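MNT antitoxin (Aphanizomenon flos-aquae 2012/KM1/D3, PDB 7AE2) neutralises its cognate toxin HepT, mainly by adding two AMP units from ATP in succession, the first to a tyrosine of the toxin and the second to that AMP. Local coordinates at residues B[9-14]-B[76-81]; B[22-27]-B[57-62]; B[100-105]-B[117-122]. All blocks are in the same frame, centred on the assembly; numbering follows the deposited sequence.

Contact 1: B[9-14]-B[76-81]; sequences AELREL and EIFKIN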
loop_
_atom_site.group_PDB
_atom_site.type_symbol
_atom_site.label_atom_id
_atom_site.label_comp_id
_atom_site.label_asym_id
_atom_site.label_seq_id
_atom_site.Cartn_x
_atom_site.Cartn_y
_atom_site.Cartn_z
ATOM N N ALA B 9 19.381 22.379 -1.020
ATOM C CA ALA B 9 20.478 22.992 -0.277
ATOM C C ALA B 9 20.449 22.581 1.190
ATOM O O ALA B 9 21.464 22.142 1.742
ATOM C CB ALA B 9 20.420 24.513 -0.417
ATOM N N GLU B 10 19.292 22.716 1.841
ATOM C CA GLU B 10 19.205 22.328 3.245
ATOM C C GLU B 10 19.240 20.815 3.412
ATOM O O GLU B 10 19.653 20.321 4.467
ATOM C CB GLU B 10 17.950 22.920 3.885
ATOM C CG GLU B 10 16.782 23.095 2.937
ATOM C CD GLU B 10 15.802 24.148 3.418
ATOM O OE1 GLU B 10 14.582 23.878 3.416
ATOM O OE2 GLU B 10 16.252 25.247 3.804
ATOM N N LEU B 11 18.820 20.062 2.391
ATOM C CA LEU B 11 18.998 18.614 2.432
ATOM C C LEU B 11 20.475 18.249 2.481
ATOM O O LEU B 11 20.867 17.305 3.177
ATOM C CB LEU B 11 18.324 17.959 1.224
ATOM C CG LEU B 11 16.794 17.898 1.216
ATOM C CD1 LEU B 11 16.291 17.297 -0.090
ATOM C CD2 LEU B 11 16.273 17.108 2.405
ATOM N N ARG B 12 21.314 18.993 1.756
ATOM C CA ARG B 12 22.747 18.717 1.778
ATOM C C ARG B 12 23.360 19.063 3.130
ATOM O O ARG B 12 24.256 18.361 3.608
ATOM C CB ARG B 12 23.450 19.482 0.658
ATOM C CG ARG B 12 23.213 18.912 -0.731
ATOM C CD ARG B 12 24.183 19.512 -1.737
ATOM N NE ARG B 12 24.122 18.839 -3.031
ATOM C CZ ARG B 12 23.490 19.320 -4.097
ATOM N NH1 ARG B 12 22.862 20.485 -4.027
ATOM N NH2 ARG B 12 23.491 18.638 -5.233
ATOM N N GLU B 13 22.890 20.142 3.762
ATOM C CA GLU B 13 23.445 20.536 5.053
ATOM C C GLU B 13 22.972 19.608 6.165
ATOM O O GLU B 13 23.765 19.205 7.025
ATOM C CB GLU B 13 23.076 21.986 5.365
ATOM C CG GLU B 13 23.481 22.455 6.757
ATOM C CD GLU B 13 24.987 22.553 6.944
ATOM O OE1 GLU B 13 25.729 22.477 5.941
ATOM O OE2 GLU B 13 25.429 22.711 8.102
ATOM N N LEU B 14 21.686 19.252 6.162
ATOM C CA LEU B 14 21.163 18.338 7.169
ATOM C C LEU B 14 21.721 16.929 7.018
ATOM O O LEU B 14 21.685 16.158 7.982
ATOM C CB LEU B 14 19.634 18.306 7.104
ATOM C CG LEU B 14 18.903 19.594 7.497
ATOM C CD1 LEU B 14 17.413 19.473 7.219
ATOM C CD2 LEU B 14 19.151 19.934 8.959
ATOM N N GLU B 76 13.032 12.216 10.366
ATOM C CA GLU B 76 13.239 13.063 11.536
ATOM C C GLU B 76 14.327 14.100 11.295
ATOM O O GLU B 76 14.307 15.171 11.913
ATOM C CB GLU B 76 13.585 12.202 12.752
ATOM N N ILE B 77 15.276 13.808 10.407
ATOM C CA ILE B 77 16.371 14.735 10.145
ATOM C C ILE B 77 15.965 15.771 9.103
ATOM O O ILE B 77 16.205 16.972 9.274
ATOM C CB ILE B 77 17.632 13.960 9.720
ATOM C CG1 ILE B 77 18.171 13.146 10.900
ATOM C CG2 ILE B 77 18.698 14.907 9.182
ATOM C CD1 ILE B 77 19.387 12.314 10.568
ATOM N N PHE B 78 15.337 15.329 8.013
ATOM C CA PHE B 78 14.890 16.242 6.968
ATOM C C PHE B 78 13.555 16.905 7.283
ATOM O O PHE B 78 13.145 17.806 6.543
ATOM C CB PHE B 78 14.783 15.504 5.630
ATOM C CG PHE B 78 16.091 14.969 5.122
ATOM C CD1 PHE B 78 17.290 15.559 5.491
ATOM C CD2 PHE B 78 16.123 13.875 4.272
ATOM C CE1 PHE B 78 18.494 15.068 5.023
ATOM C CE2 PHE B 78 17.325 13.379 3.802
ATOM C CZ PHE B 78 18.512 13.977 4.178
ATOM N N LYS B 79 12.878 16.485 8.355
ATOM C CA LYS B 79 11.548 16.989 8.707
ATOM C C LYS B 79 10.560 16.776 7.559
ATOM O O LYS B 79 9.825 17.682 7.162
ATOM C CB LYS B 79 11.602 18.463 9.123
ATOM C CG LYS B 79 11.771 18.693 10.622
ATOM C CD LYS B 79 13.069 18.098 11.148
ATOM C CE LYS B 79 13.161 18.223 12.662
ATOM N NZ LYS B 79 14.399 17.595 13.204
ATOM N N ILE B 80 10.550 15.557 7.021
ATOM C CA ILE B 80 9.645 15.183 5.943
ATOM C C ILE B 80 8.902 13.916 6.340
ATOM O O ILE B 80 9.344 13.148 7.199
ATOM C CB ILE B 80 10.380 14.976 4.602
ATOM C CG1 ILE B 80 11.379 13.825 4.715
ATOM C CG2 ILE B 80 11.088 16.248 4.179
ATOM C CD1 ILE B 80 12.179 13.597 3.455
ATOM N N ASN B 81 7.756 13.704 5.695
ATOM C CA ASN B 81 6.916 12.542 5.970
ATOM C C ASN B 81 7.650 11.271 5.559
ATOM O O ASN B 81 7.826 11.004 4.365
ATOM C CB ASN B 81 5.587 12.669 5.229
ATOM C CG ASN B 81 4.728 11.425 5.356
ATOM O OD1 ASN B 81 4.792 10.711 6.358
ATOM N ND2 ASN B 81 3.923 11.155 4.334
#

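Contact 2: B[22-27]-B[57-62]; sequences IPYLKM and NLYIQN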
loop_
_atom_site.group_PDB
_atom_site.type_symbol
_atom_site.label_atom_id
_atom_site.label_comp_id
_atom_site.label_asym_id
_atom_site.label_seq_id
_atom_site.Cartn_x
_atom_site.Cartn_y
_atom_site.Cartn_z
ATOM N N ILE B 22 23.421 7.297 10.767
ATOM C CA ILE B 22 23.559 6.118 9.918
ATOM C C ILE B 22 25.048 5.905 9.669
ATOM O O ILE B 22 25.578 6.366 8.647
ATOM C CB ILE B 22 22.779 6.277 8.603
ATOM C CG1 ILE B 22 21.359 6.771 8.885
ATOM C CG2 ILE B 22 22.733 4.959 7.849
ATOM C CD1 ILE B 22 20.509 6.942 7.642
ATOM N N PRO B 23 25.760 5.226 10.573
ATOM C CA PRO B 23 27.222 5.142 10.434
ATOM C C PRO B 23 27.676 4.331 9.233
ATOM O O PRO B 23 28.781 4.563 8.729
ATOM C CB PRO B 23 27.662 4.491 11.753
ATOM C CG PRO B 23 26.465 3.714 12.198
ATOM C CD PRO B 23 25.270 4.510 11.763
ATOM N N TYR B 24 26.863 3.390 8.759
ATOM C CA TYR B 24 27.229 2.580 7.605
ATOM C C TYR B 24 26.929 3.262 6.276
ATOM O O TYR B 24 27.156 2.654 5.224
ATOM C CB TYR B 24 26.513 1.226 7.664
ATOM C CG TYR B 24 25.009 1.328 7.777
ATOM C CD1 TYR B 24 24.209 1.379 6.643
ATOM C CD2 TYR B 24 24.387 1.367 9.019
ATOM C CE1 TYR B 24 22.834 1.472 6.741
ATOM C CE2 TYR B 24 23.012 1.458 9.127
ATOM C CZ TYR B 24 22.241 1.510 7.985
ATOM O OH TYR B 24 20.873 1.601 8.088
ATOM N N LEU B 25 26.436 4.497 6.293
ATOM C CA LEU B 25 26.092 5.195 5.063
ATOM C C LEU B 25 27.339 5.802 4.432
ATOM O O LEU B 25 28.148 6.434 5.118
ATOM C CB LEU B 25 25.060 6.287 5.339
ATOM C CG LEU B 25 24.503 7.005 4.110
ATOM C CD1 LEU B 25 23.661 6.056 3.270
ATOM C CD2 LEU B 25 23.698 8.224 4.525
ATOM N N LYS B 26 27.489 5.607 3.123
ATOM C CA LYS B 26 28.597 6.180 2.370
ATOM C C LYS B 26 28.167 7.211 1.340
ATOM O O LYS B 26 28.969 8.077 0.982
ATOM C CB LYS B 26 29.391 5.075 1.662
ATOM N N MET B 27 26.926 7.146 0.857
ATOM C CA MET B 27 26.445 8.102 -0.130
ATOM C C MET B 27 24.923 8.132 -0.097
ATOM O O MET B 27 24.279 7.094 0.073
ATOM C CB MET B 27 26.942 7.748 -1.539
ATOM C CG MET B 27 26.624 8.794 -2.597
ATOM S SD MET B 27 27.264 8.361 -4.227
ATOM C CE MET B 27 26.351 6.860 -4.569
ATOM N N ASN B 57 27.107 -4.922 7.706
ATOM C CA ASN B 57 27.015 -6.310 8.154
ATOM C C ASN B 57 27.096 -6.400 9.675
ATOM O O ASN B 57 26.333 -7.140 10.306
ATOM C CB ASN B 57 28.112 -7.153 7.502
ATOM C CG ASN B 57 27.836 -7.453 6.034
ATOM O OD1 ASN B 57 26.683 -7.586 5.611
ATOM N ND2 ASN B 57 28.905 -7.578 5.252
ATOM N N LEU B 58 28.017 -5.646 10.284
ATOM C CA LEU B 58 28.102 -5.631 11.741
ATOM C C LEU B 58 26.911 -4.912 12.361
ATOM O O LEU B 58 26.505 -5.241 13.481
ATOM C CB LEU B 58 29.408 -4.978 12.191
ATOM N N TYR B 59 26.339 -3.939 11.649
ATOM C CA TYR B 59 25.189 -3.214 12.176
ATOM C C TYR B 59 23.941 -4.085 12.201
ATOM O O TYR B 59 23.082 -3.908 13.073
ATOM C CB TYR B 59 24.945 -1.952 11.348
ATOM C CG TYR B 59 24.120 -0.894 12.047
ATOM C CD1 TYR B 59 22.733 -0.919 11.993
ATOM C CD2 TYR B 59 24.731 0.134 12.756
ATOM C CE1 TYR B 59 21.976 0.046 12.630
ATOM C CE2 TYR B 59 23.982 1.103 13.396
ATOM C CZ TYR B 59 22.606 1.053 13.328
ATOM O OH TYR B 59 21.852 2.013 13.962
ATOM N N ILE B 60 23.823 -5.031 11.263
ATOM C CA ILE B 60 22.628 -5.863 11.180
ATOM C C ILE B 60 22.558 -6.864 12.327
ATOM O O ILE B 60 21.469 -7.350 12.653
ATOM C CB ILE B 60 22.569 -6.582 9.819
ATOM N N GLN B 61 23.694 -7.183 12.952
ATOM C CA GLN B 61 23.684 -8.107 14.081
ATOM C C GLN B 61 22.867 -7.557 15.249
ATOM O O GLN B 61 22.141 -8.307 15.913
ATOM C CB GLN B 61 25.116 -8.412 14.518
ATOM N N ASN B 62 22.978 -6.257 15.524
ATOM C CA ASN B 62 22.187 -5.612 16.567
ATOM C C ASN B 62 20.925 -4.950 16.028
ATOM O O ASN B 62 20.150 -4.394 16.813
ATOM C CB ASN B 62 23.029 -4.565 17.316
ATOM C CG ASN B 62 23.451 -5.024 18.709
ATOM O OD1 ASN B 62 24.628 -5.299 18.951
ATOM N ND2 ASN B 62 22.496 -5.085 19.632
#

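Contact 3: B[100-105]-B[117-122]; sequences FVARDG and DKFQQR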
loop_
_atom_site.group_PDB
_atom_site.type_symbol
_atom_site.label_atom_id
_atom_site.label_comp_id
_atom_site.label_asym_id
_atom_site.label_seq_id
_atom_site.Cartn_x
_atom_site.Cartn_y
_atom_site.Cartn_z
ATOM N N PHE B 100 20.108 5.297 -14.095
ATOM C CA PHE B 100 19.299 6.508 -14.022
ATOM C C PHE B 100 19.547 7.278 -12.731
ATOM O O PHE B 100 19.383 8.503 -12.702
ATOM C CB PHE B 100 17.818 6.161 -14.171
ATOM C CG PHE B 100 17.454 5.654 -15.538
ATOM C CD1 PHE B 100 17.274 6.536 -16.592
ATOM C CD2 PHE B 100 17.297 4.298 -15.773
ATOM C CE1 PHE B 100 16.943 6.074 -17.854
ATOM C CE2 PHE B 100 16.965 3.829 -17.033
ATOM C CZ PHE B 100 16.788 4.720 -18.073
ATOM N N VAL B 101 19.939 6.588 -11.658
ATOM C CA VAL B 101 20.319 7.291 -10.437
ATOM C C VAL B 101 21.594 8.095 -10.665
ATOM O O VAL B 101 21.720 9.233 -10.199
ATOM C CB VAL B 101 20.463 6.297 -9.269
ATOM C CG1 VAL B 101 21.123 6.967 -8.072
ATOM C CG2 VAL B 101 19.100 5.743 -8.879
ATOM N N ALA B 102 22.552 7.526 -11.402
ATOM C CA ALA B 102 23.781 8.252 -11.708
ATOM C C ALA B 102 23.543 9.364 -12.721
ATOM O O ALA B 102 24.226 10.394 -12.681
ATOM C CB ALA B 102 24.847 7.287 -12.221
ATOM N N ARG B 103 22.578 9.181 -13.624
ATOM C CA ARG B 103 22.339 10.154 -14.685
ATOM C C ARG B 103 21.555 11.360 -14.183
ATOM O O ARG B 103 21.916 12.507 -14.469
ATOM C CB ARG B 103 21.599 9.492 -15.849
ATOM C CG ARG B 103 21.636 10.296 -17.139
ATOM C CD ARG B 103 20.661 9.749 -18.169
ATOM N NE ARG B 103 19.274 9.974 -17.775
ATOM C CZ ARG B 103 18.224 9.661 -18.528
ATOM N NH1 ARG B 103 18.403 9.107 -19.719
ATOM N NH2 ARG B 103 16.997 9.904 -18.091
ATOM N N ASP B 104 20.473 11.125 -13.442
ATOM C CA ASP B 104 19.570 12.191 -13.029
ATOM C C ASP B 104 19.623 12.492 -11.538
ATOM O O ASP B 104 18.953 13.426 -11.086
ATOM C CB ASP B 104 18.126 11.846 -13.424
ATOM C CG ASP B 104 17.939 11.718 -14.928
ATOM O OD1 ASP B 104 18.651 12.410 -15.688
ATOM O OD2 ASP B 104 17.068 10.927 -15.352
ATOM N N GLY B 105 20.394 11.736 -10.762
ATOM C CA GLY B 105 20.397 11.925 -9.324
ATOM C C GLY B 105 21.200 13.136 -8.888
ATOM O O GLY B 105 22.164 13.548 -9.532
ATOM N N ASP B 117 31.236 10.638 -8.216
ATOM C CA ASP B 117 31.926 10.518 -9.497
ATOM C C ASP B 117 32.369 9.082 -9.745
ATOM O O ASP B 117 32.185 8.547 -10.844
ATOM C CB ASP B 117 33.124 11.468 -9.544
ATOM C CG ASP B 117 32.710 12.925 -9.592
ATOM O OD1 ASP B 117 31.575 13.206 -10.026
ATOM O OD2 ASP B 117 33.523 13.790 -9.202
ATOM N N LYS B 118 32.959 8.441 -8.732
ATOM C CA LYS B 118 33.339 7.039 -8.867
ATOM C C LYS B 118 32.121 6.152 -9.079
ATOM O O LYS B 118 32.219 5.104 -9.728
ATOM C CB LYS B 118 34.123 6.581 -7.636
ATOM N N PHE B 119 30.966 6.556 -8.547
ATOM C CA PHE B 119 29.742 5.796 -8.770
ATOM C C PHE B 119 29.250 5.959 -10.204
ATOM O O PHE B 119 28.871 4.979 -10.855
ATOM C CB PHE B 119 28.669 6.234 -7.772
ATOM C CG PHE B 119 27.291 5.735 -8.099
ATOM C CD1 PHE B 119 26.972 4.395 -7.963
ATOM C CD2 PHE B 119 26.311 6.611 -8.536
ATOM C CE1 PHE B 119 25.703 3.937 -8.261
ATOM C CE2 PHE B 119 25.041 6.160 -8.834
ATOM C CZ PHE B 119 24.736 4.821 -8.698
ATOM N N GLN B 120 29.261 7.191 -10.718
ATOM C CA GLN B 120 28.797 7.432 -12.081
ATOM C C GLN B 120 29.678 6.720 -13.101
ATOM O O GLN B 120 29.171 6.110 -14.048
ATOM C CB GLN B 120 28.751 8.932 -12.365
ATOM C CG GLN B 120 27.644 9.669 -11.631
ATOM C CD GLN B 120 27.637 11.153 -11.930
ATOM O OE1 GLN B 120 28.672 11.815 -11.864
ATOM N NE2 GLN B 120 26.467 11.683 -12.270
ATOM N N GLN B 121 30.999 6.780 -12.919
ATOM C CA GLN B 121 31.906 6.112 -13.847
ATOM C C GLN B 121 31.724 4.601 -13.825
ATOM O O GLN B 121 32.054 3.920 -14.802
ATOM C CB GLN B 121 33.357 6.467 -13.518
ATOM C CG GLN B 121 33.670 7.951 -13.569
ATOM C CD GLN B 121 33.446 8.544 -14.943
ATOM O OE1 GLN B 121 34.047 8.110 -15.926
ATOM N NE2 GLN B 121 32.570 9.539 -15.022
ATOM N N ARG B 122 31.199 4.062 -12.726
ATOM C CA ARG B 122 31.091 2.622 -12.548
ATOM C C ARG B 122 29.785 2.047 -13.082
ATOM O O ARG B 122 29.764 0.890 -13.522
ATOM C CB ARG B 122 31.240 2.274 -11.063
ATOM C CG ARG B 122 31.259 0.786 -10.754
ATOM C CD ARG B 122 31.648 0.513 -9.305
ATOM N NE ARG B 122 30.735 1.134 -8.349
ATOM C CZ ARG B 122 31.012 2.233 -7.653
ATOM N NH1 ARG B 122 32.183 2.838 -7.803
ATOM N NH2 ARG B 122 30.120 2.726 -6.806
#

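Contact 1: B[9-14]-B[76-81]
Helix 8-14 comes up beside the last turn of helix 70-78 with Leu11 opposite Phe78, their CA atoms 6.6 Å apart. Leu11 sends its CD2 methyl onto one face of the Phe78 ring, 3.6 Å from the ring centroid and only 18° off the normal, a clear CH-pi contact. The methyl is displaced toward the CG side, and CD2 lies just 3.5 Å from Phe78 CG. With CG of Leu11 anti to its carbonyl carbon (chi1 -73°), the branched end reaches across the gap, and the two side chains meet at about a right angle. Leu14, one helical turn on, approaches the same ring differently: its CB sits in the ring plane at the edge, 4.0 Å from Phe78 CD1. The phenyl group is therefore held on a face by one leucine and at its rim by the next. This is helix-to-helix packing within the nucleotidyltransferase fold of the polymerase beta family. Leu11 also touches Trp45, the middle residue of the DXD motif, and Leu108 on strand 106-110, which ties the helix to the sheet; its side chain stays about 11 Å from that of Asp46, a magnesium ligand by similarity. Beyond the ring, the backbone of Leu14 takes part as well: Ile77 CG2 packs 3.5 Å from Leu14 O. In return Leu14 CD1 lies 3.5 Å from Ile77 O. The chain leaves helix 70-78 at Lys79, which has positive phi, and Lys79 NZ reaches back to donate a 2.7 Å hydrogen bond to Glu76 O.

Contact 2: B[22-27]-B[57-62]
Over one face of the Tyr59 ring stands the edge of Tyr24, in an edge-to-face pair with centroids 5.0 Å apart and planes inclined at 56°. The CD2-CE2 side of Tyr24 does the touching: CE2 comes within 3.7 Å of Tyr59 CD1, displaced from the middle of the ring toward its rim. Pro23 meets the same side of Tyr59 obliquely, its CG 3.8 Å from Tyr59 CE2. Tyr24 in turn carries Ile22 CG2 on one face, 3.5 Å above the plane, a contact made within its own turn. What lets Tyr24 reach the helix is its first torsion of 55°, which puts CG between the backbone N and the carbonyl carbon. Tyr59 has CG anti to the backbone N (chi1 -160°), which turns a face of its ring to the edge of Tyr24. That turn is type I, from Ile22 to Leu25, closed by a 3.1 Å hydrogen bond from Leu25 N to Ile22 O. The contact is apolar throughout, and Tyr24 also makes edge-to-face pairs with Tyr51 and Tyr56, so that four tyrosines cluster here. Tyr24 OH makes a weak hydrogen bond to Ala66 O. Away from the annotated sites, the turn leads from helix 18-21 into strand 25-31; helix 53-62 lies against it through Tyr59, while Ile70 of helix 70-78 touches both Ile22 and Tyr24.

Contact 3: B[100-105]-B[117-122]
Ala102 and Gln120 bring helices 95-104 and 115-123 closest, with CA atoms 5.1 Å apart; the axes of the two short segments pass at 9.2 Å and run at 125° to each other. The polar link is a single hydrogen bond, Gln120 NE2 to Ala102 O, short at 2.6 Å and fairly straight, with an N-H...O angle of 166°. The carbonyl oxygen lies almost in the amide plane of Gln120, while NE2 sits slightly tilted from the carbonyl plane of Ala102. Gln120 gets there with a chain extended beyond CG, running along the alanine so that Gln120 CG packs 3.7 Å from Ala102 CB. Apolar contacts fill the side nearer the core. Phe119, with CG anti to its backbone N, leans across the gap and brings CE2 to 3.6 Å from Ala102 CB. Val101, the residue before Ala102 on helix 95-104, touches the same atom more loosely, Val101 CG1 to Phe119 CE2 being 4.1 Å. Behind them, Val101 packs on Val29 and Phe31, and Phe119 on Met27, all of strand 25-31. Ionic pairing belongs to the other side of helix 95-104: Arg103 NH2 binds Asp104 OD2 at 2.9 Å on the syn side of the carboxylate, and Arg103 NH1 makes a salt bridge to an acidic side chain of a neighbouring chain. The small methyl of Ala102 allows the close approach, Phe119 fills the side facing the sheet, and the glutamine amide satisfies a backbone carbonyl in the helix's last turn.

Overall arrangement
All three contacts lie against the mixed four-stranded sheet of the nucleotidyltransferase fold, with centres 20 to 22 Å apart. Contact 2 falls within the chain span bracketed by contact 1, and contact 3 follows both. Contacts 1 and 2 draw on the consecutive helices 70-78 and 53-62, yet their nearest atoms stay about 6 Å apart. Contacts 2 and 3 do touch: Met27 CE of strand 25-31 packs 3.8 Å from Phe119 CG. That central strand thus links the tyrosine cluster at its start to the helix pair of contact 3. Contacts 1 and 3 pack helices against the sheet that carries Asp46 and Asp86, magnesium ligands by similarity.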